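Local coordinates for protein phytase (Citrobacter braakii, PDB 3ZHC) that belongs to branch 2 of the histidine phosphatase superfamily, with a mixed beta sheet flanked by helices, at residues Val34-His39 with Asp294-Ala299; Gly81-Leu86 with Ala393-Leu398; Asn164-Arg169 with Pro282-Ser287; Gln245-Met250 with Gln376-Met381; Leu335-Ser340 with Val369-Val374. The protein carries 2 engineered substitutions. All coordinates share one frame; numbering follows the deposited sequence.

How the interactions relate
Interactions 1, 2 and 5 all reach the large mixed sheet. Interactions 2 and 5 are joined directly, because V396 O lies 2.9 Å from F373 N and L398 N lies 3.0 Å from V371 O, probable hydrogen bonds between neighbouring antiparallel strands. Both also reach the second subunit. Interaction 1 touches interaction 2 through I35 and Q84. Interaction 3 shares helix 282-301 with interaction 1, their centres about 22 Å apart. Interaction 4 lies about 25 Å between centres from interaction 1, on the opposite side of the chain's centre; its segment 376-381 follows the strand of interaction 5 in sequence. Strand 34-38 of interaction 1 leads into the family's RHG signature at R38 and H39.

Interaction 1. Residues Val34-His39 with Asp294-Ala299; sequences VIVSRH and DMIDTA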
# COMPACT_ATOMS: atom_id res chain seq x y z
N VAL B 34 -4.57 22.44 -16.44
CA VAL B 34 -5.87 21.80 -16.59
C VAL B 34 -6.06 21.01 -15.32
O VAL B 34 -5.18 20.28 -14.92
CB VAL B 34 -5.96 20.88 -17.81
CG1 VAL B 34 -7.37 20.23 -17.89
CG2 VAL B 34 -5.68 21.65 -19.08
N ILE B 35 -7.23 21.19 -14.69
CA ILE B 35 -7.61 20.46 -13.50
C ILE B 35 -8.83 19.64 -13.82
O ILE B 35 -9.82 20.18 -14.31
CB ILE B 35 -7.93 21.40 -12.31
CG1 ILE B 35 -6.70 22.20 -11.90
CG2 ILE B 35 -8.48 20.60 -11.09
CD1 ILE B 35 -6.96 23.27 -10.78
N VAL B 36 -8.76 18.32 -13.57
CA VAL B 36 -9.93 17.45 -13.61
C VAL B 36 -10.23 17.17 -12.13
O VAL B 36 -9.45 16.48 -11.45
CB VAL B 36 -9.70 16.15 -14.36
CG1 VAL B 36 -10.96 15.31 -14.32
CG2 VAL B 36 -9.32 16.43 -15.78
N SER B 37 -11.34 17.70 -11.64
CA SER B 37 -11.74 17.57 -10.23
C SER B 37 -12.95 16.70 -10.06
O SER B 37 -13.90 16.76 -10.87
CB SER B 37 -12.07 18.94 -9.65
OG SER B 37 -12.44 18.87 -8.27
N ARG B 38 -12.92 15.88 -9.01
CA ARG B 38 -14.09 15.20 -8.55
C ARG B 38 -14.90 16.25 -7.82
O ARG B 38 -14.34 17.17 -7.18
CB ARG B 38 -13.78 14.06 -7.56
CG ARG B 38 -15.03 13.30 -7.08
CD ARG B 38 -14.77 12.33 -6.00
NE ARG B 38 -16.02 11.74 -5.52
CZ ARG B 38 -16.15 10.94 -4.45
NH1 ARG B 38 -15.10 10.59 -3.69
NH2 ARG B 38 -17.36 10.48 -4.12
N HIS B 39 -16.22 16.11 -7.91
CA HIS B 39 -17.15 16.93 -7.13
C HIS B 39 -16.82 16.86 -5.64
O HIS B 39 -16.19 15.90 -5.17
CB HIS B 39 -18.58 16.45 -7.35
CG HIS B 39 -18.77 15.00 -7.07
ND1 HIS B 39 -18.81 14.48 -5.79
CD2 HIS B 39 -18.92 13.95 -7.90
CE1 HIS B 39 -18.98 13.18 -5.85
NE2 HIS B 39 -19.05 12.83 -7.11
N ASP B 294 -8.67 14.02 -24.68
CA ASP B 294 -8.68 14.91 -25.89
C ASP B 294 -8.77 16.38 -25.51
O ASP B 294 -8.08 17.21 -26.11
CB ASP B 294 -9.83 14.55 -26.85
CG ASP B 294 -9.62 13.22 -27.58
OD1 ASP B 294 -8.49 12.62 -27.55
OD2 ASP B 294 -10.60 12.76 -28.21
N MET B 295 -9.64 16.69 -24.53
CA MET B 295 -9.79 18.06 -23.98
C MET B 295 -8.50 18.52 -23.33
O MET B 295 -8.02 19.61 -23.61
CB MET B 295 -10.94 18.10 -22.95
CG MET B 295 -11.29 19.51 -22.36
SD MET B 295 -11.89 20.70 -23.61
CE MET B 295 -13.48 19.98 -24.01
N ILE B 296 -7.93 17.67 -22.45
CA ILE B 296 -6.66 17.98 -21.75
C ILE B 296 -5.54 18.27 -22.75
O ILE B 296 -4.78 19.23 -22.58
CB ILE B 296 -6.22 16.83 -20.82
CG1 ILE B 296 -7.16 16.69 -19.61
CG2 ILE B 296 -4.78 17.03 -20.31
CD1 ILE B 296 -7.14 15.30 -18.99
N ASP B 297 -5.47 17.42 -23.79
CA ASP B 297 -4.44 17.51 -24.82
C ASP B 297 -4.58 18.82 -25.62
O ASP B 297 -3.62 19.60 -25.73
CB ASP B 297 -4.49 16.27 -25.73
CG ASP B 297 -3.31 16.15 -26.64
OD1 ASP B 297 -2.22 16.70 -26.34
OD2 ASP B 297 -3.46 15.50 -27.68
N THR B 298 -5.78 19.06 -26.16
CA THR B 298 -6.11 20.30 -26.88
C THR B 298 -5.79 21.56 -26.05
O THR B 298 -5.16 22.49 -26.55
CB THR B 298 -7.61 20.37 -27.28
OG1 THR B 298 -7.94 19.25 -28.11
CG2 THR B 298 -7.93 21.67 -28.01
N ALA B 299 -6.21 21.55 -24.78
CA ALA B 299 -6.02 22.70 -23.88
C ALA B 299 -4.55 23.02 -23.61
O ALA B 299 -4.18 24.17 -23.46
CB ALA B 299 -6.78 22.49 -22.56
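V34 and V36 meet I296 and A299 in a purely apolar, buried contact between strand 28-38 of the central sheet and helix 282-301, which lies along one face of it. The two short axes approach to 9.6 Å and run nearly antiparallel, at 160°. V34 spreads its two methyls over I296 and A299, one turn apart on the buried side of the helix. With chi1 at 180°, CG1 stands anti to the backbone N and meets I296 CG1 at 3.9 Å, while CG2, on the other branch, reaches A299 CB at 3.7 Å. I296 is long enough to reach a second valine: its CD1 ends 4.0 Å from V36 CG2, the two side chains crossing at about a right angle. L331 of helix 325-335 touches both V36 and I296 and extends the apolar layer. Beta-branched valines suit the strand, and the longer isoleucine spans both, through CG1 and CD1. I35 faces the other side of the sheet, where it touches F122. The strand then runs into R38 and H39, which begin the RHG signature. Helices packed on the faces of a central sheet through such apolar layers are characteristic of the alpha/beta core of histidine phosphatases.

Interaction 2. Residues Gly81-Leu86 with Ala393-Leu398; sequences GQYQRL and AGKVDL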
# COMPACT_ATOMS: atom_id res chain seq x y z
N GLY B 81 -9.92 26.05 -4.08
CA GLY B 81 -9.93 27.21 -5.00
C GLY B 81 -9.05 28.34 -4.49
O GLY B 81 -8.29 28.94 -5.25
N GLN B 82 -9.17 28.60 -3.18
CA GLN B 82 -8.39 29.62 -2.46
C GLN B 82 -6.91 29.26 -2.48
O GLN B 82 -6.08 30.11 -2.83
CB GLN B 82 -8.95 29.78 -1.02
CG GLN B 82 -8.09 30.53 -0.01
CD GLN B 82 -8.84 30.70 1.33
OE1 GLN B 82 -9.83 31.45 1.40
NE2 GLN B 82 -8.36 29.99 2.40
N TYR B 83 -6.58 28.02 -2.11
CA TYR B 83 -5.17 27.53 -2.16
C TYR B 83 -4.60 27.64 -3.57
O TYR B 83 -3.48 28.11 -3.75
CB TYR B 83 -5.04 26.09 -1.63
CG TYR B 83 -3.72 25.40 -1.97
CD1 TYR B 83 -2.57 25.64 -1.21
CD2 TYR B 83 -3.62 24.50 -3.05
CE1 TYR B 83 -1.33 25.00 -1.52
CE2 TYR B 83 -2.39 23.86 -3.36
CZ TYR B 83 -1.26 24.13 -2.59
OH TYR B 83 -0.06 23.51 -2.88
N GLN B 84 -5.39 27.19 -4.57
CA GLN B 84 -4.94 27.23 -5.97
C GLN B 84 -4.76 28.67 -6.49
O GLN B 84 -3.84 28.92 -7.27
CB GLN B 84 -5.88 26.42 -6.89
CG GLN B 84 -5.90 24.85 -6.66
CD GLN B 84 -4.60 24.13 -7.06
OE1 GLN B 84 -3.50 24.63 -6.88
NE2 GLN B 84 -4.75 22.93 -7.60
N ARG B 85 -5.62 29.61 -6.05
CA ARG B 85 -5.46 31.05 -6.37
C ARG B 85 -4.08 31.54 -5.91
O ARG B 85 -3.34 32.13 -6.68
CB ARG B 85 -6.56 31.90 -5.71
CG ARG B 85 -6.47 33.44 -5.98
CD ARG B 85 -7.28 34.24 -4.92
NE ARG B 85 -7.05 35.69 -5.06
CZ ARG B 85 -7.66 36.50 -5.95
NH1 ARG B 85 -8.56 36.03 -6.85
NH2 ARG B 85 -7.35 37.81 -5.96
N LEU B 86 -3.77 31.29 -4.63
CA LEU B 86 -2.48 31.69 -4.02
C LEU B 86 -1.29 31.02 -4.69
O LEU B 86 -0.27 31.66 -4.96
CB LEU B 86 -2.47 31.38 -2.51
CG LEU B 86 -3.48 32.17 -1.65
CD1 LEU B 86 -3.70 31.51 -0.31
CD2 LEU B 86 -3.03 33.66 -1.49
N ALA B 393 -2.64 22.46 0.84
CA ALA B 393 -3.42 21.27 0.55
C ALA B 393 -2.44 20.15 0.30
O ALA B 393 -1.27 20.40 -0.02
CB ALA B 393 -4.30 21.48 -0.68
N GLY B 394 -2.89 18.91 0.46
CA GLY B 394 -2.07 17.76 0.14
C GLY B 394 -1.75 17.76 -1.35
O GLY B 394 -2.57 18.18 -2.17
N LYS B 395 -0.54 17.33 -1.70
CA LYS B 395 -0.10 17.26 -3.09
C LYS B 395 0.84 16.06 -3.24
O LYS B 395 1.85 15.96 -2.51
CB LYS B 395 0.57 18.56 -3.51
CG LYS B 395 0.85 18.67 -5.01
CD LYS B 395 1.21 20.13 -5.43
CE LYS B 395 1.35 20.27 -6.98
NZ LYS B 395 1.49 21.70 -7.48
N VAL B 396 0.49 15.16 -4.17
CA VAL B 396 1.27 13.98 -4.49
C VAL B 396 1.77 14.12 -5.93
O VAL B 396 0.97 14.32 -6.84
CB VAL B 396 0.45 12.68 -4.33
CG1 VAL B 396 1.21 11.48 -4.89
CG2 VAL B 396 0.09 12.44 -2.87
N ASP B 397 3.09 14.01 -6.11
CA ASP B 397 3.72 14.10 -7.42
C ASP B 397 3.47 12.79 -8.16
O ASP B 397 3.90 11.73 -7.71
CB ASP B 397 5.23 14.37 -7.27
CG ASP B 397 5.89 14.88 -8.57
OD1 ASP B 397 5.27 14.77 -9.71
OD2 ASP B 397 7.04 15.39 -8.46
N LEU B 398 2.76 12.87 -9.30
CA LEU B 398 2.45 11.70 -10.12
C LEU B 398 3.52 11.53 -11.21
O LEU B 398 4.09 12.54 -11.71
CB LEU B 398 1.05 11.79 -10.72
CG LEU B 398 -0.08 12.00 -9.70
CD1 LEU B 398 -1.38 12.05 -10.42
CD2 LEU B 398 -0.12 10.90 -8.62
O HOH W 1 1.02 21.36 -1.71
O HOH W 2 -1.33 23.07 -7.03
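The ring of Y83 lies with one face against A393, and this face-on meeting is the main direct contact. A393 CB sits 4.1 Å from the ring centroid and only 17° off the ring normal, a CH-pi contact, with Y83 CD2 the nearest ring atom at 3.9 Å. The backbone N of A393 lies over the same face but nearer the rim, 3.7 Å from Y83 CE1. Alanine suits the place, its one methyl pointing at the ring face. With chi1 at 165°, Y83 throws its ring away from the helix backbone, and the hydroxyl travels on to a water 2.7 Å from OH, which donates to A393 O at 3.0 Å. One tyrosine therefore holds the same residue by ring face and, through water, by its carbonyl. A second water joins the polar neighbours: it donates to Q84 OE1 at 2.7 Å and accepts from K395 NZ at 3.2 Å. The lysine, its chain fully extended, also forms a salt bridge with E357 and a cation-pi contact with W87. In the fold, helix 71-90 thus covers the start of strand 394-398, while Q84 and A393 both touch V374 on the adjacent strand 366-375.

Interaction 3. Residues Asn164-Arg169 with Pro282-Ser287; sequences NAILER and PEVARS
A165 presses its methyl against the folded side chain of E283. The glutamate starts with CG anti to the carbonyl carbon (chi1 -75°) and then bends at chi2 (78°), which curls the chain over the alanine: CG is 3.9 Å, CD 3.5 Å and OE1 3.4 Å from A165 CB. Aliphatic part and carboxylate both lie alongside one methyl in van der Waals contact, the small alanine leaving room. Beside this pair, I166 and V284 make the apolar half, crossing obliquely. The longer I166 holds CG1 anti to its carbonyl carbon, and its extended outer bond carries CD1 toward the other helix, to 4.1 Å from V284 CG2. The contact joins the C-terminal end of helix 159-169 to the first turn of helix 282-301, the long helix that farther on lies against the sheet of this alpha/beta fold. Proline fits P282, a first-turn position with no helical carbonyl for a backbone N-H to bind, and the negative charge of E283 near that helix start is probably favourable. V226 of the short strand 225-227 touches both I166 and V284. R169 NH2 forms a salt bridge with D276 of helix 260-280.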
# COMPACT_ATOMS: atom_id res chain seq x y z
N ASN B 164 -13.81 -10.20 -19.33
CA ASN B 164 -12.65 -11.08 -19.15
C ASN B 164 -11.39 -10.33 -18.71
O ASN B 164 -10.65 -10.83 -17.89
CB ASN B 164 -12.38 -11.88 -20.42
CG ASN B 164 -13.42 -12.97 -20.67
OD1 ASN B 164 -13.71 -13.77 -19.79
ND2 ASN B 164 -13.97 -13.00 -21.86
N ALA B 165 -11.17 -9.12 -19.25
CA ALA B 165 -10.03 -8.28 -18.86
C ALA B 165 -10.10 -7.88 -17.38
O ALA B 165 -9.10 -7.94 -16.65
CB ALA B 165 -9.95 -7.04 -19.75
N ILE B 166 -11.29 -7.47 -16.94
CA ILE B 166 -11.53 -7.15 -15.51
C ILE B 166 -11.38 -8.42 -14.68
O ILE B 166 -10.79 -8.40 -13.61
CB ILE B 166 -12.91 -6.53 -15.27
CG1 ILE B 166 -13.09 -5.23 -16.04
CG2 ILE B 166 -13.13 -6.26 -13.73
CD1 ILE B 166 -14.53 -4.88 -16.26
N LEU B 167 -11.93 -9.54 -15.19
CA LEU B 167 -11.86 -10.84 -14.49
C LEU B 167 -10.41 -11.26 -14.21
O LEU B 167 -10.08 -11.66 -13.09
CB LEU B 167 -12.57 -11.96 -15.29
CG LEU B 167 -13.39 -13.02 -14.52
CD1 LEU B 167 -13.44 -14.35 -15.32
CD2 LEU B 167 -12.89 -13.26 -13.12
N GLU B 168 -9.54 -11.15 -15.25
CA GLU B 168 -8.10 -11.52 -15.11
C GLU B 168 -7.33 -10.56 -14.22
O GLU B 168 -6.32 -10.96 -13.61
CB GLU B 168 -7.41 -11.68 -16.50
CG GLU B 168 -7.97 -12.87 -17.36
CD GLU B 168 -7.94 -14.23 -16.62
OE1 GLU B 168 -6.89 -14.55 -16.01
OE2 GLU B 168 -8.96 -14.97 -16.65
N ARG B 169 -7.78 -9.31 -14.12
CA ARG B 169 -7.19 -8.37 -13.12
C ARG B 169 -7.58 -8.78 -11.70
O ARG B 169 -6.85 -8.46 -10.76
CB ARG B 169 -7.60 -6.94 -13.38
CG ARG B 169 -6.88 -6.31 -14.56
CD ARG B 169 -6.98 -4.86 -14.49
NE ARG B 169 -6.12 -4.32 -13.42
CZ ARG B 169 -6.33 -3.19 -12.74
NH1 ARG B 169 -7.40 -2.40 -12.97
NH2 ARG B 169 -5.46 -2.83 -11.81
N PRO B 282 -7.69 -1.01 -18.10
CA PRO B 282 -7.45 -0.30 -19.38
C PRO B 282 -8.53 -0.45 -20.43
O PRO B 282 -8.87 0.52 -21.08
CB PRO B 282 -6.14 -0.92 -19.88
CG PRO B 282 -5.40 -1.21 -18.64
CD PRO B 282 -6.45 -1.69 -17.64
N GLU B 283 -9.07 -1.66 -20.59
CA GLU B 283 -10.12 -1.92 -21.60
C GLU B 283 -11.38 -1.07 -21.37
O GLU B 283 -12.09 -0.78 -22.33
CB GLU B 283 -10.47 -3.41 -21.69
CG GLU B 283 -9.41 -4.28 -22.40
CD GLU B 283 -8.18 -4.63 -21.55
OE1 GLU B 283 -8.09 -4.24 -20.36
OE2 GLU B 283 -7.31 -5.31 -22.09
N VAL B 284 -11.65 -0.69 -20.10
CA VAL B 284 -12.73 0.24 -19.74
C VAL B 284 -12.21 1.70 -19.73
O VAL B 284 -12.81 2.56 -20.38
CB VAL B 284 -13.37 -0.13 -18.39
CG1 VAL B 284 -14.30 1.00 -17.86
CG2 VAL B 284 -14.14 -1.43 -18.52
N ALA B 285 -11.11 1.95 -19.00
CA ALA B 285 -10.54 3.33 -18.81
C ALA B 285 -10.22 4.07 -20.10
O ALA B 285 -10.46 5.26 -20.19
CB ALA B 285 -9.29 3.30 -17.93
N ARG B 286 -9.66 3.35 -21.08
CA ARG B 286 -9.28 3.94 -22.39
C ARG B 286 -10.46 4.57 -23.09
O ARG B 286 -10.38 5.71 -23.52
CB ARG B 286 -8.65 2.89 -23.32
CG ARG B 286 -7.23 2.52 -22.99
CD ARG B 286 -6.66 1.47 -24.02
NE ARG B 286 -6.60 2.04 -25.38
CZ ARG B 286 -7.16 1.55 -26.51
NH1 ARG B 286 -7.86 0.41 -26.53
NH2 ARG B 286 -6.98 2.22 -27.66
N SER B 287 -11.54 3.81 -23.21
CA SER B 287 -12.77 4.31 -23.85
C SER B 287 -13.39 5.48 -23.07
O SER B 287 -13.70 6.52 -23.65
CB SER B 287 -13.80 3.19 -23.95
OG SER B 287 -13.26 2.09 -24.70

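Interaction 4. Residues Gln245-Met250 with Gln376-Met381; sequences QEAQGM and QTLRDM
L378 reaches across to E246 and A247 with its branched end. Its CB acts as a stem, and chi1 at -173° sets CG anti to the backbone N, aimed at the other helix. CG lies 3.5 Å from E246 CG, CD2 meets that same methylene at 3.8 Å, and CD1 reaches it at 3.6 Å while also lying near E246 CB and 3.9 Å from A247 N. The branched end of the leucine therefore lies against the glutamate's methylenes, the chains crossing at about a right angle. A247 CB faces M381 SD at 3.6 Å, the alanine being small enough for the backbones to come close. T377 caps the short helix, its OG1 accepting from D380 N, and G249 closes the other helix in a Schellman motif, its positive phi easy for glycine. R382 binds the carbonyls of E246 and M250. The contact is chiefly apolar, using a glutamate for its carbons; its OE2, 4.6 Å from R379 NH2, feels opposite charge without a salt bridge, probably a modest attraction.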
# COMPACT_ATOMS: atom_id res chain seq x y z
N GLN B 245 -19.58 10.74 5.49
CA GLN B 245 -20.05 11.15 6.84
C GLN B 245 -18.96 11.94 7.60
O GLN B 245 -19.23 13.03 8.15
CB GLN B 245 -20.47 9.94 7.67
CG GLN B 245 -21.72 9.29 7.25
CD GLN B 245 -21.99 7.99 8.01
OE1 GLN B 245 -21.19 7.56 8.86
NE2 GLN B 245 -23.12 7.35 7.71
N GLU B 246 -17.75 11.37 7.61
CA GLU B 246 -16.58 11.98 8.24
C GLU B 246 -16.24 13.34 7.60
O GLU B 246 -16.16 14.35 8.30
CB GLU B 246 -15.38 11.03 8.14
CG GLU B 246 -14.09 11.46 8.89
CD GLU B 246 -14.20 11.42 10.41
OE1 GLU B 246 -14.92 10.59 10.97
OE2 GLU B 246 -13.53 12.24 11.04
N ALA B 247 -16.04 13.35 6.29
CA ALA B 247 -15.71 14.61 5.54
C ALA B 247 -16.79 15.71 5.70
O ALA B 247 -16.47 16.90 5.68
CB ALA B 247 -15.47 14.31 4.07
N GLN B 248 -18.05 15.29 5.85
CA GLN B 248 -19.19 16.18 6.10
C GLN B 248 -19.22 16.77 7.53
O GLN B 248 -19.94 17.73 7.77
CB GLN B 248 -20.53 15.43 5.82
CG GLN B 248 -21.88 16.22 6.04
CD GLN B 248 -21.99 17.49 5.19
OE1 GLN B 248 -21.25 17.68 4.21
NE2 GLN B 248 -22.92 18.36 5.56
N GLY B 249 -18.43 16.21 8.45
CA GLY B 249 -18.40 16.66 9.82
C GLY B 249 -19.54 16.12 10.64
O GLY B 249 -19.93 16.75 11.65
N MET B 250 -20.08 14.96 10.25
CA MET B 250 -21.20 14.36 10.98
C MET B 250 -20.72 13.86 12.33
O MET B 250 -19.69 13.19 12.42
CB MET B 250 -21.86 13.23 10.21
CG MET B 250 -22.68 13.71 9.07
SD MET B 250 -23.80 12.46 8.48
CE MET B 250 -24.85 13.46 7.41
N GLN B 376 -7.46 17.21 -0.07
CA GLN B 376 -7.49 17.50 1.37
C GLN B 376 -7.48 16.21 2.10
O GLN B 376 -8.19 15.26 1.70
CB GLN B 376 -8.75 18.26 1.74
CG GLN B 376 -8.75 19.72 1.26
CD GLN B 376 -10.10 20.20 0.83
OE1 GLN B 376 -10.75 19.55 0.03
NE2 GLN B 376 -10.54 21.35 1.34
N THR B 377 -6.70 16.14 3.19
CA THR B 377 -6.73 14.97 4.07
C THR B 377 -8.12 14.88 4.70
O THR B 377 -8.86 15.88 4.75
CB THR B 377 -5.65 15.01 5.17
OG1 THR B 377 -5.80 16.18 5.97
CG2 THR B 377 -4.24 15.00 4.56
N LEU B 378 -8.49 13.69 5.17
CA LEU B 378 -9.80 13.47 5.80
C LEU B 378 -9.97 14.36 7.06
O LEU B 378 -11.04 14.87 7.33
CB LEU B 378 -10.01 11.97 6.11
CG LEU B 378 -11.37 11.47 6.61
CD1 LEU B 378 -12.51 11.93 5.70
CD2 LEU B 378 -11.36 9.95 6.74
N ARG B 379 -8.87 14.51 7.80
CA ARG B 379 -8.78 15.41 8.95
C ARG B 379 -9.07 16.86 8.53
O ARG B 379 -9.85 17.57 9.19
CB ARG B 379 -7.38 15.32 9.56
CG ARG B 379 -7.16 15.97 10.93
CD ARG B 379 -7.74 15.16 12.07
NE ARG B 379 -9.11 15.56 12.43
CZ ARG B 379 -9.93 14.85 13.22
NH1 ARG B 379 -9.54 13.66 13.76
NH2 ARG B 379 -11.14 15.32 13.49
N ASP B 380 -8.44 17.30 7.42
CA ASP B 380 -8.65 18.67 6.89
C ASP B 380 -10.08 18.91 6.35
O ASP B 380 -10.53 20.04 6.28
CB ASP B 380 -7.59 19.05 5.82
CG ASP B 380 -6.18 19.36 6.43
OD1 ASP B 380 -5.95 19.18 7.66
OD2 ASP B 380 -5.29 19.78 5.65
N MET B 381 -10.78 17.83 5.96
CA MET B 381 -12.19 17.91 5.57
C MET B 381 -13.01 18.06 6.83
O MET B 381 -13.79 18.99 6.96
CB MET B 381 -12.63 16.69 4.79
CG MET B 381 -11.97 16.58 3.42
SD MET B 381 -12.34 15.07 2.57
CE MET B 381 -11.49 15.35 1.00

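Interaction 5. Residues Leu335-Ser340 with Val369-Val374; sequences LDLNWS and VQVSFV. Unlike the reference sequence in segment 335-340: N338 (reference Lys).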
# COMPACT_ATOMS: atom_id res chain seq x y z
N LEU B 335 -3.84 6.50 -18.24
CA LEU B 335 -2.47 7.06 -18.17
C LEU B 335 -1.48 6.21 -17.34
O LEU B 335 -0.31 6.51 -17.28
CB LEU B 335 -2.50 8.50 -17.62
CG LEU B 335 -3.18 9.57 -18.47
CD1 LEU B 335 -3.31 10.84 -17.69
CD2 LEU B 335 -2.41 9.82 -19.76
N ASP B 336 -1.99 5.15 -16.71
CA ASP B 336 -1.22 4.25 -15.86
C ASP B 336 -0.60 5.00 -14.63
O ASP B 336 0.58 4.78 -14.25
CB ASP B 336 -0.16 3.45 -16.68
CG ASP B 336 0.22 2.09 -16.02
OD1 ASP B 336 -0.34 1.73 -14.95
OD2 ASP B 336 1.09 1.37 -16.57
N LEU B 337 -1.42 5.87 -14.03
CA LEU B 337 -1.05 6.63 -12.84
C LEU B 337 -1.48 5.85 -11.63
O LEU B 337 -2.67 5.51 -11.50
CB LEU B 337 -1.75 8.00 -12.83
CG LEU B 337 -1.11 9.20 -13.56
CD1 LEU B 337 -0.12 8.80 -14.64
CD2 LEU B 337 -2.21 10.09 -14.13
N ASN B 338 -0.51 5.55 -10.75
CA ASN B 338 -0.76 4.84 -9.51
C ASN B 338 -0.38 5.75 -8.36
O ASN B 338 0.64 6.45 -8.43
CB ASN B 338 0.05 3.56 -9.47
CG ASN B 338 -0.29 2.62 -10.61
OD1 ASN B 338 -1.38 2.02 -10.65
ND2 ASN B 338 0.66 2.48 -11.57
N TRP B 339 -1.20 5.75 -7.31
CA TRP B 339 -0.94 6.57 -6.14
C TRP B 339 -1.67 6.13 -4.87
O TRP B 339 -2.60 5.30 -4.90
CB TRP B 339 -1.30 8.06 -6.44
CG TRP B 339 -2.79 8.36 -6.59
CD1 TRP B 339 -3.73 8.40 -5.58
CD2 TRP B 339 -3.50 8.66 -7.79
NE1 TRP B 339 -4.96 8.71 -6.09
CE2 TRP B 339 -4.85 8.87 -7.45
CE3 TRP B 339 -3.12 8.78 -9.14
CZ2 TRP B 339 -5.82 9.19 -8.38
CZ3 TRP B 339 -4.09 9.10 -10.08
CH2 TRP B 339 -5.43 9.30 -9.70
N SER B 340 -1.21 6.71 -3.77
CA SER B 340 -1.86 6.63 -2.46
C SER B 340 -1.74 8.05 -1.90
O SER B 340 -0.70 8.70 -2.10
CB SER B 340 -1.17 5.63 -1.55
OG SER B 340 -1.86 5.47 -0.32
N VAL B 369 5.30 18.91 -19.23
CA VAL B 369 4.04 18.64 -18.52
C VAL B 369 4.29 17.93 -17.20
O VAL B 369 4.90 16.86 -17.20
CB VAL B 369 3.07 17.77 -19.37
CG1 VAL B 369 1.76 17.51 -18.61
CG2 VAL B 369 2.79 18.41 -20.70
N GLN B 370 3.83 18.52 -16.09
CA GLN B 370 3.90 17.89 -14.76
C GLN B 370 2.50 17.51 -14.32
O GLN B 370 1.55 18.29 -14.52
CB GLN B 370 4.52 18.82 -13.71
CG GLN B 370 4.96 18.04 -12.45
CD GLN B 370 5.69 18.89 -11.47
OE1 GLN B 370 5.18 19.92 -11.04
NE2 GLN B 370 6.89 18.45 -11.08
N VAL B 371 2.37 16.31 -13.74
CA VAL B 371 1.09 15.78 -13.29
C VAL B 371 1.11 15.61 -11.77
O VAL B 371 2.04 15.02 -11.23
CB VAL B 371 0.75 14.42 -13.95
CG1 VAL B 371 -0.69 13.98 -13.58
CG2 VAL B 371 0.91 14.49 -15.44
N SER B 372 0.08 16.14 -11.11
CA SER B 372 -0.05 16.07 -9.65
C SER B 372 -1.44 15.69 -9.23
O SER B 372 -2.39 15.81 -10.02
CB SER B 372 0.29 17.43 -9.04
OG SER B 372 1.61 17.80 -9.34
N PHE B 373 -1.58 15.24 -7.99
CA PHE B 373 -2.89 15.04 -7.39
C PHE B 373 -3.00 15.94 -6.16
O PHE B 373 -2.28 15.74 -5.20
CB PHE B 373 -3.21 13.57 -7.03
CG PHE B 373 -4.69 13.33 -6.88
CD1 PHE B 373 -5.35 13.59 -5.69
CD2 PHE B 373 -5.45 12.86 -7.97
CE1 PHE B 373 -6.74 13.37 -5.58
CE2 PHE B 373 -6.83 12.64 -7.86
CZ PHE B 373 -7.47 12.90 -6.67
N VAL B 374 -3.89 16.94 -6.24
CA VAL B 374 -4.13 17.90 -5.13
C VAL B 374 -5.45 17.53 -4.43
O VAL B 374 -6.48 17.34 -5.08
CB VAL B 374 -4.15 19.35 -5.64
CG1 VAL B 374 -4.48 20.32 -4.53
CG2 VAL B 374 -2.82 19.70 -6.27
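W339 and F373 form the aromatic part. Their six-membered rings are inclined at 32° with centroids 4.9 Å apart, an oblique pair in which the edge carbons of F373 rise over one face of the indole, CD2 3.7 Å above its plane. The closest atoms are W339 CZ2 and F373 CE2, at 3.6 Å. The tryptophan's chi1 of 70° places CG between the backbone N and carbonyl carbon, turning the broad indole to the strand, while F373, chi1 -160°, reaches out to meet it. The aliphatic part is smaller: L337 CD2 meets V371 CG1 at 4.2 Å, two residues along on each side. L400 touches both, and L398 of the neighbouring strand packs on W339 and V371. The ring's one polar group, NE1, turns to a partner outside the two segments, hydrogen-bonding to N347 O. This chemistry implies that the loop after helix 325-335 probably packs on the sheet through burial and van der Waals contact of large apolar groups, the paired indole N-H probably fixing the ring's rotation.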